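Local coordinates for 1-phosphatidylinositol 4,5-bisphosphate phosphodiesterase (Drosophila melanogaster, PDB 6IRB), which belongs to the phosphoinositide phospholipase C-beta family, this chain being an elongated, almost wholly helical segment that folds back on itself as an antiparallel hairpin, at residues 107-112 with 202-207; 133-138 with 177-182. The protein carries 2 engineered substitutions. One frame throughout, in Å; residues are numbered along the deposited sequence.

Contact 1: 107-112 with 202-207; sequences AMKALM and EEFSTD
In the antiparallel two-helix hairpin made by helices 18-150 and 157-210, Phe204 reaches across to Met108, Lys109 and Met112 and supplies much of the apolar contact. The two segments run at 175° to each other, with their axes 11.5 Å apart at closest approach. With CG set anti to its backbone N (chi1 162°), Phe204 sends its ring across the interface, among Met108 CB, the Lys109 methylenes and Met112 SE. Met112, a selenomethionine, makes a Met-aromatic contact: its SE lies 4.5 Å from the centroid of the Phe204 ring, 36° off the ring normal, and also packs on Phe204 CB. Met108, likewise selenomethionine, offers only the base of its chain, CB lying 4.0 Å from Phe204 CE1, while the selenium and terminal methyl turn off from the ring. Lys109 does double duty. The methylenes of its extended chain pass obliquely by the ring, with CG 3.5 Å from Phe204 CE2, and carry the ammonium group on to the next residue of the other helix. Ser205 OG is gripped twice: it bonds to the carbonyl oxygen of Ile201, one turn back on its own helix, and accepts a hydrogen bond from Lys109 NZ at 2.7 Å.

Contact 2: 133-138 with 177-182; sequences DLNAKQ and EEKKQI
Polar side chains flank a small apolar centre where Leu134, Asn135, Lys137 and Gln138 face Glu178, Lys179 and Ile182 across the antiparallel coiled-coil hairpin. The amide of Gln138, the buried residue among them, is tied down by two bonds from one nitrogen. NE2 donates to Glu178 OE1 at 2.7 Å, with an N-H...O angle of 156°, and also bonds the carbonyl oxygen of Phe175. The amide and carboxylate are nearly coplanar, and OE1 receives the amide through its anti lone pair, the one turned away from OE2. That other oxygen faces Lys137 NZ in a long salt bridge of 3.7 Å, with a weak, long ion pair to Arg174 besides. Glu178 thus answers both a neutral donor and positive charge, which would be expected to stabilise its carboxylate form. Beyond the Leu134 side chain, Asn135 OD1 accepts a hydrogen bond from Lys179 NZ at 2.6 Å; the nitrogen lies in the carbonyl plane, on a lone pair of OD1. Lys179 gets there by bending at chi2 (-90°), which turns its chain across Asn135 at about a right angle. Between these polar pairs Leu134 CD2 meets Ile182 CD1 at 4.3 Å. Lys179 also touches Ile131, and Ile182 touches Asp130, so the packing of helix 157-210 on helix 18-150 runs on past the N-terminal end of segment 133-138.

Overall arrangement
From the N terminus the chain passes through the short helix 11-15 into the very long helix 18-150, whose first part extends well beyond the hairpin. That helix reaches segment 107-112 of contact 1 first and segment 133-138 of contact 2 afterwards. The chain turns between residues 150 and 157, and helix 157-210 runs back, meeting contact 2 at 177-182 and then contact 1 at 202-207, close to its C-terminal end. Contact 2 closes the inner loop of 38 residues; contact 1 closes the outer one of 89, which encloses it. Both join the same two helices, their centres 38 Å apart, with no direct touch between them.

Contact 1: 107-112 with 202-207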
ATOM      1  N   ALA A 107      17.004   6.368  12.105  1.00 74.41           N
ATOM      2  CA  ALA A 107      17.603   7.680  11.876  1.00 62.04           C
ATOM      3  C   ALA A 107      17.469   8.585  13.097  1.00 61.30           C
ATOM      4  O   ALA A 107      18.458   9.163  13.560  1.00 61.04           O
ATOM      5  CB  ALA A 107      16.970   8.342  10.653  1.00 63.66           C
HETATM    6  N   MSE A 108      16.251   8.742  13.616  1.00 61.20           N
HETATM    7  CA  MSE A 108      16.045   9.528  14.823  1.00 70.14           C
HETATM    8  C   MSE A 108      17.006   9.112  15.905  1.00 70.73           C
HETATM    9  O   MSE A 108      17.647   9.957  16.532  1.00 74.93           O
HETATM   10  CB  MSE A 108      14.627   9.402  15.349  1.00 92.57           C
HETATM   11  CG  MSE A 108      13.797  10.638  15.092  1.00133.16           C
HETATM   12 SE   MSE A 108      11.907  10.297  15.394  1.00168.78          SE
HETATM   13  CE  MSE A 108      11.389   9.452  13.713  1.00166.74           C
ATOM     14  N   LYS A 109      17.126   7.802  16.118  1.00 66.89           N
ATOM     15  CA  LYS A 109      17.994   7.340  17.193  1.00 63.71           C
ATOM     16  C   LYS A 109      19.438   7.734  16.901  1.00 62.13           C
ATOM     17  O   LYS A 109      20.140   8.255  17.775  1.00 68.15           O
ATOM     18  CB  LYS A 109      17.829   5.833  17.428  1.00 59.44           C
ATOM     19  CG  LYS A 109      18.265   5.432  18.853  1.00 80.72           C
ATOM     20  CD  LYS A 109      17.699   4.094  19.383  1.00 99.27           C
ATOM     21  CE  LYS A 109      17.860   3.985  20.930  1.00 93.59           C
ATOM     22  NZ  LYS A 109      17.088   2.875  21.587  1.00 88.57           N
ATOM     23  N   ALA A 110      19.892   7.521  15.664  1.00 63.80           N
ATOM     24  CA  ALA A 110      21.225   7.980  15.272  1.00 62.59           C
ATOM     25  C   ALA A 110      21.373   9.478  15.511  1.00 59.09           C
ATOM     26  O   ALA A 110      22.379   9.935  16.068  1.00 59.05           O
ATOM     27  CB  ALA A 110      21.492   7.637  13.808  1.00 60.30           C
ATOM     28  N   LEU A 111      20.386  10.260  15.060  1.00 63.48           N
ATOM     29  CA  LEU A 111      20.431  11.710  15.218  1.00 69.48           C
ATOM     30  C   LEU A 111      20.588  12.095  16.679  1.00 62.60           C
ATOM     31  O   LEU A 111      21.313  13.042  17.007  1.00 61.40           O
ATOM     32  CB  LEU A 111      19.163  12.331  14.644  1.00 84.01           C
ATOM     33  CG  LEU A 111      19.212  13.837  14.427  1.00 89.08           C
ATOM     34  CD1 LEU A 111      20.250  14.170  13.374  1.00 94.56           C
ATOM     35  CD2 LEU A 111      17.827  14.339  14.026  1.00 87.49           C
HETATM   36  N   MSE A 112      19.923  11.366  17.565  1.00 58.52           N
HETATM   37  CA  MSE A 112      20.030  11.637  18.976  1.00 62.75           C
HETATM   38  C   MSE A 112      21.451  11.506  19.446  1.00 61.35           C
HETATM   39  O   MSE A 112      22.029  12.432  20.002  1.00 60.26           O
HETATM   40  CB  MSE A 112      19.212  10.633  19.763  1.00 68.00           C
HETATM   41  CG  MSE A 112      18.955  11.033  21.178  1.00 89.72           C
HETATM   42 SE   MSE A 112      17.516  10.015  21.965  1.00107.97          SE
HETATM   43  CE  MSE A 112      18.456   8.309  22.096  1.00100.16           C
ATOM     44  N   GLU A 202      16.531   6.625  27.343  1.00 59.20           N
ATOM     45  CA  GLU A 202      15.505   5.827  27.996  1.00 64.18           C
ATOM     46  C   GLU A 202      14.114   6.262  27.569  1.00 69.22           C
ATOM     47  O   GLU A 202      13.316   5.452  27.086  1.00 72.37           O
ATOM     48  CB  GLU A 202      15.682   5.975  29.505  1.00 78.38           C
ATOM     49  CG  GLU A 202      14.499   5.602  30.361  1.00 98.02           C
ATOM     50  CD  GLU A 202      14.591   6.230  31.746  1.00104.64           C
ATOM     51  OE1 GLU A 202      15.716   6.568  32.190  1.00 96.60           O
ATOM     52  OE2 GLU A 202      13.531   6.395  32.384  1.00113.71           O
ATOM     53  N   GLU A 203      13.819   7.555  27.707  1.00 72.15           N
ATOM     54  CA  GLU A 203      12.500   8.056  27.341  1.00 77.33           C
ATOM     55  C   GLU A 203      12.238   7.897  25.850  1.00 70.10           C
ATOM     56  O   GLU A 203      11.131   7.523  25.447  1.00 71.35           O
ATOM     57  CB  GLU A 203      12.351   9.508  27.767  1.00 85.47           C
ATOM     58  CG  GLU A 203      10.944   9.991  27.603  1.00 96.37           C
ATOM     59  CD  GLU A 203      10.373  10.445  28.912  1.00104.48           C
ATOM     60  OE1 GLU A 203      11.171  10.872  29.777  1.00 93.90           O
ATOM     61  OE2 GLU A 203       9.138  10.340  29.087  1.00115.35           O
ATOM     62  N   PHE A 204      13.226   8.215  25.012  1.00 69.84           N
ATOM     63  CA  PHE A 204      13.028   8.054  23.575  1.00 79.83           C
ATOM     64  C   PHE A 204      12.708   6.608  23.229  1.00 75.82           C
ATOM     65  O   PHE A 204      11.807   6.338  22.428  1.00 82.84           O
ATOM     66  CB  PHE A 204      14.255   8.509  22.782  1.00 85.99           C
ATOM     67  CG  PHE A 204      14.285   7.984  21.357  1.00 94.79           C
ATOM     68  CD1 PHE A 204      13.647   8.684  20.338  1.00101.78           C
ATOM     69  CD2 PHE A 204      14.934   6.796  21.037  1.00 92.84           C
ATOM     70  CE1 PHE A 204      13.661   8.220  19.029  1.00 98.07           C
ATOM     71  CE2 PHE A 204      14.944   6.325  19.730  1.00 95.36           C
ATOM     72  CZ  PHE A 204      14.312   7.039  18.728  1.00 96.27           C
ATOM     73  N   SER A 205      13.450   5.664  23.808  1.00 70.91           N
ATOM     74  CA  SER A 205      13.187   4.255  23.541  1.00 86.03           C
ATOM     75  C   SER A 205      11.754   3.882  23.926  1.00 97.00           C
ATOM     76  O   SER A 205      10.994   3.378  23.093  1.00 96.48           O
ATOM     77  CB  SER A 205      14.227   3.389  24.261  1.00 79.98           C
ATOM     78  OG  SER A 205      15.520   3.569  23.690  1.00 68.88           O
ATOM     79  N   THR A 206      11.383   4.052  25.203  1.00 93.36           N
ATOM     80  CA  THR A 206       9.993   3.813  25.605  1.00 92.67           C
ATOM     81  C   THR A 206       8.996   4.480  24.657  1.00 99.82           C
ATOM     82  O   THR A 206       7.972   3.885  24.304  1.00104.56           O
ATOM     83  CB  THR A 206       9.738   4.286  27.037  1.00 95.38           C
ATOM     84  OG1 THR A 206       9.744   5.720  27.087  1.00 97.32           O
ATOM     85  CG2 THR A 206      10.778   3.711  27.995  1.00100.08           C
ATOM     86  N   ASP A 207       9.268   5.729  24.258  1.00102.38           N
ATOM     87  CA  ASP A 207       8.321   6.485  23.434  1.00106.08           C
ATOM     88  C   ASP A 207       8.114   5.853  22.063  1.00108.68           C
ATOM     89  O   ASP A 207       6.998   5.877  21.530  1.00112.69           O
ATOM     90  CB  ASP A 207       8.782   7.933  23.289  1.00108.03           C
ATOM     91  CG  ASP A 207       8.313   8.808  24.438  1.00121.32           C
ATOM     92  OD1 ASP A 207       7.997   8.268  25.526  1.00127.01           O
ATOM     93  OD2 ASP A 207       8.255  10.040  24.248  1.00123.13           O
TER

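Contact 2: 133-138 with 177-182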
ATOM      1  N   ASP A 133      42.040  29.710  30.677  1.00 56.88           N
ATOM      2  CA  ASP A 133      41.575  30.987  31.210  1.00 70.01           C
ATOM      3  C   ASP A 133      41.980  31.176  32.667  1.00 56.30           C
ATOM      4  O   ASP A 133      42.642  32.153  33.027  1.00 57.33           O
ATOM      5  CB  ASP A 133      40.055  31.075  31.064  1.00 75.67           C
ATOM      6  CG  ASP A 133      39.620  31.234  29.624  1.00100.18           C
ATOM      7  OD1 ASP A 133      40.494  31.207  28.729  1.00108.97           O
ATOM      8  OD2 ASP A 133      38.402  31.371  29.379  1.00108.31           O
ATOM      9  N   LEU A 134      41.502  30.280  33.531  1.00 59.70           N
ATOM     10  CA  LEU A 134      41.921  30.284  34.927  1.00 63.16           C
ATOM     11  C   LEU A 134      43.439  30.374  35.067  1.00 64.70           C
ATOM     12  O   LEU A 134      43.955  31.213  35.816  1.00 59.87           O
ATOM     13  CB  LEU A 134      41.390  29.046  35.637  1.00 69.58           C
ATOM     14  CG  LEU A 134      41.604  29.250  37.134  1.00 81.79           C
ATOM     15  CD1 LEU A 134      40.794  30.455  37.622  1.00 90.29           C
ATOM     16  CD2 LEU A 134      41.261  27.986  37.920  1.00 82.94           C
ATOM     17  N   ASN A 135      44.164  29.473  34.389  1.00 58.95           N
ATOM     18  CA  ASN A 135      45.626  29.486  34.413  1.00 52.92           C
ATOM     19  C   ASN A 135      46.159  30.889  34.182  1.00 64.32           C
ATOM     20  O   ASN A 135      46.989  31.386  34.954  1.00 64.69           O
ATOM     21  CB  ASN A 135      46.188  28.534  33.356  1.00 58.33           C
ATOM     22  CG  ASN A 135      46.203  27.089  33.805  1.00 69.63           C
ATOM     23  OD1 ASN A 135      45.728  26.755  34.890  1.00 67.40           O
ATOM     24  ND2 ASN A 135      46.742  26.213  32.955  1.00 80.58           N
ATOM     25  N   ALA A 136      45.711  31.522  33.094  1.00 54.74           N
ATOM     26  CA  ALA A 136      46.077  32.903  32.819  1.00 57.84           C
ATOM     27  C   ALA A 136      45.826  33.797  34.029  1.00 57.47           C
ATOM     28  O   ALA A 136      46.756  34.410  34.564  1.00 82.90           O
ATOM     29  CB  ALA A 136      45.300  33.405  31.603  1.00 68.21           C
ATOM     30  N   LYS A 137      44.571  33.867  34.489  1.00 60.32           N
ATOM     31  CA  LYS A 137      44.251  34.710  35.641  1.00 69.06           C
ATOM     32  C   LYS A 137      45.209  34.437  36.793  1.00 62.18           C
ATOM     33  O   LYS A 137      45.768  35.366  37.393  1.00 55.07           O
ATOM     34  CB  LYS A 137      42.802  34.505  36.083  1.00 76.80           C
ATOM     35  CG  LYS A 137      42.379  35.419  37.237  1.00 81.11           C
ATOM     36  CD  LYS A 137      40.865  35.435  37.445  1.00 92.28           C
ATOM     37  CE  LYS A 137      40.481  35.844  38.875  1.00 95.06           C
ATOM     38  NZ  LYS A 137      41.145  35.020  39.940  1.00 88.64           N
ATOM     39  N   GLN A 138      45.434  33.154  37.092  1.00 62.35           N
ATOM     40  CA  GLN A 138      46.379  32.808  38.146  1.00 63.56           C
ATOM     41  C   GLN A 138      47.755  33.355  37.815  1.00 66.81           C
ATOM     42  O   GLN A 138      48.402  34.006  38.648  1.00 71.53           O
ATOM     43  CB  GLN A 138      46.432  31.292  38.342  1.00 55.72           C
ATOM     44  CG  GLN A 138      45.142  30.694  38.901  1.00 61.50           C
ATOM     45  CD  GLN A 138      45.310  29.271  39.412  1.00 56.86           C
ATOM     46  OE1 GLN A 138      46.246  28.566  39.035  1.00 65.28           O
ATOM     47  NE2 GLN A 138      44.411  28.850  40.288  1.00 51.61           N
ATOM     48  N   GLU A 177      43.438  25.695  45.686  1.00 73.15           N
ATOM     49  CA  GLU A 177      42.023  25.614  46.036  1.00 76.88           C
ATOM     50  C   GLU A 177      41.156  25.974  44.832  1.00 70.61           C
ATOM     51  O   GLU A 177      40.167  25.292  44.534  1.00 61.52           O
ATOM     52  CB  GLU A 177      41.713  26.513  47.230  1.00 89.16           C
ATOM     53  CG  GLU A 177      42.590  26.265  48.463  1.00118.42           C
ATOM     54  CD  GLU A 177      42.928  24.793  48.706  1.00136.88           C
ATOM     55  OE1 GLU A 177      42.263  24.150  49.551  1.00143.43           O
ATOM     56  OE2 GLU A 177      43.885  24.287  48.078  1.00139.04           O
ATOM     57  N   GLU A 178      41.500  27.070  44.146  1.00 66.76           N
ATOM     58  CA  GLU A 178      40.842  27.412  42.887  1.00 54.33           C
ATOM     59  C   GLU A 178      40.786  26.214  41.939  1.00 56.20           C
ATOM     60  O   GLU A 178      39.745  25.927  41.335  1.00 51.23           O
ATOM     61  CB  GLU A 178      41.556  28.592  42.223  1.00 48.92           C
ATOM     62  CG  GLU A 178      41.117  29.962  42.723  1.00 64.89           C
ATOM     63  CD  GLU A 178      41.948  31.109  42.144  1.00 88.36           C
ATOM     64  OE1 GLU A 178      42.926  30.833  41.415  1.00 95.30           O
ATOM     65  OE2 GLU A 178      41.604  32.290  42.392  1.00 98.42           O
ATOM     66  N   LYS A 179      41.909  25.499  41.806  1.00 51.59           N
ATOM     67  CA  LYS A 179      41.962  24.340  40.923  1.00 54.71           C
ATOM     68  C   LYS A 179      41.034  23.228  41.392  1.00 67.57           C
ATOM     69  O   LYS A 179      40.337  22.606  40.580  1.00 61.85           O
ATOM     70  CB  LYS A 179      43.396  23.830  40.829  1.00 57.77           C
ATOM     71  CG  LYS A 179      44.268  24.655  39.931  1.00 67.97           C
ATOM     72  CD  LYS A 179      44.219  24.142  38.501  1.00 68.72           C
ATOM     73  CE  LYS A 179      44.730  25.196  37.532  1.00 63.77           C
ATOM     74  NZ  LYS A 179      45.339  24.596  36.312  1.00 67.00           N
ATOM     75  N   LYS A 180      41.020  22.962  42.702  1.00 69.97           N
ATOM     76  CA  LYS A 180      40.111  21.970  43.263  1.00 58.44           C
ATOM     77  C   LYS A 180      38.665  22.292  42.916  1.00 46.03           C
ATOM     78  O   LYS A 180      37.911  21.411  42.494  1.00 43.59           O
ATOM     79  CB  LYS A 180      40.302  21.906  44.781  1.00 68.44           C
ATOM     80  CG  LYS A 180      39.041  21.569  45.571  1.00 81.01           C
ATOM     81  CD  LYS A 180      39.359  21.074  46.993  1.00 97.35           C
ATOM     82  CE  LYS A 180      39.504  22.218  48.002  1.00 97.86           C
ATOM     83  NZ  LYS A 180      38.800  21.926  49.300  1.00 97.64           N
ATOM     84  N   GLN A 181      38.259  23.547  43.096  1.00 43.24           N
ATOM     85  CA  GLN A 181      36.883  23.924  42.790  1.00 58.94           C
ATOM     86  C   GLN A 181      36.538  23.698  41.319  1.00 50.08           C
ATOM     87  O   GLN A 181      35.513  23.085  41.003  1.00 49.08           O
ATOM     88  CB  GLN A 181      36.617  25.364  43.206  1.00 73.99           C
ATOM     89  CG  GLN A 181      35.974  25.441  44.576  1.00 89.53           C
ATOM     90  CD  GLN A 181      35.906  26.851  45.114  1.00101.30           C
ATOM     91  OE1 GLN A 181      36.495  27.772  44.546  1.00100.91           O
ATOM     92  NE2 GLN A 181      35.200  27.028  46.231  1.00108.29           N
ATOM     93  N   ILE A 182      37.365  24.200  40.398  1.00 43.52           N
ATOM     94  CA  ILE A 182      37.037  24.026  38.983  1.00 43.16           C
ATOM     95  C   ILE A 182      37.053  22.557  38.609  1.00 42.53           C
ATOM     96  O   ILE A 182      36.282  22.117  37.746  1.00 35.48           O
ATOM     97  CB  ILE A 182      37.974  24.837  38.072  1.00 45.90           C
ATOM     98  CG1 ILE A 182      37.252  25.147  36.764  1.00 55.85           C
ATOM     99  CG2 ILE A 182      39.262  24.078  37.745  1.00 36.82           C
ATOM    100  CD1 ILE A 182      37.631  26.482  36.134  1.00 65.23           C
TER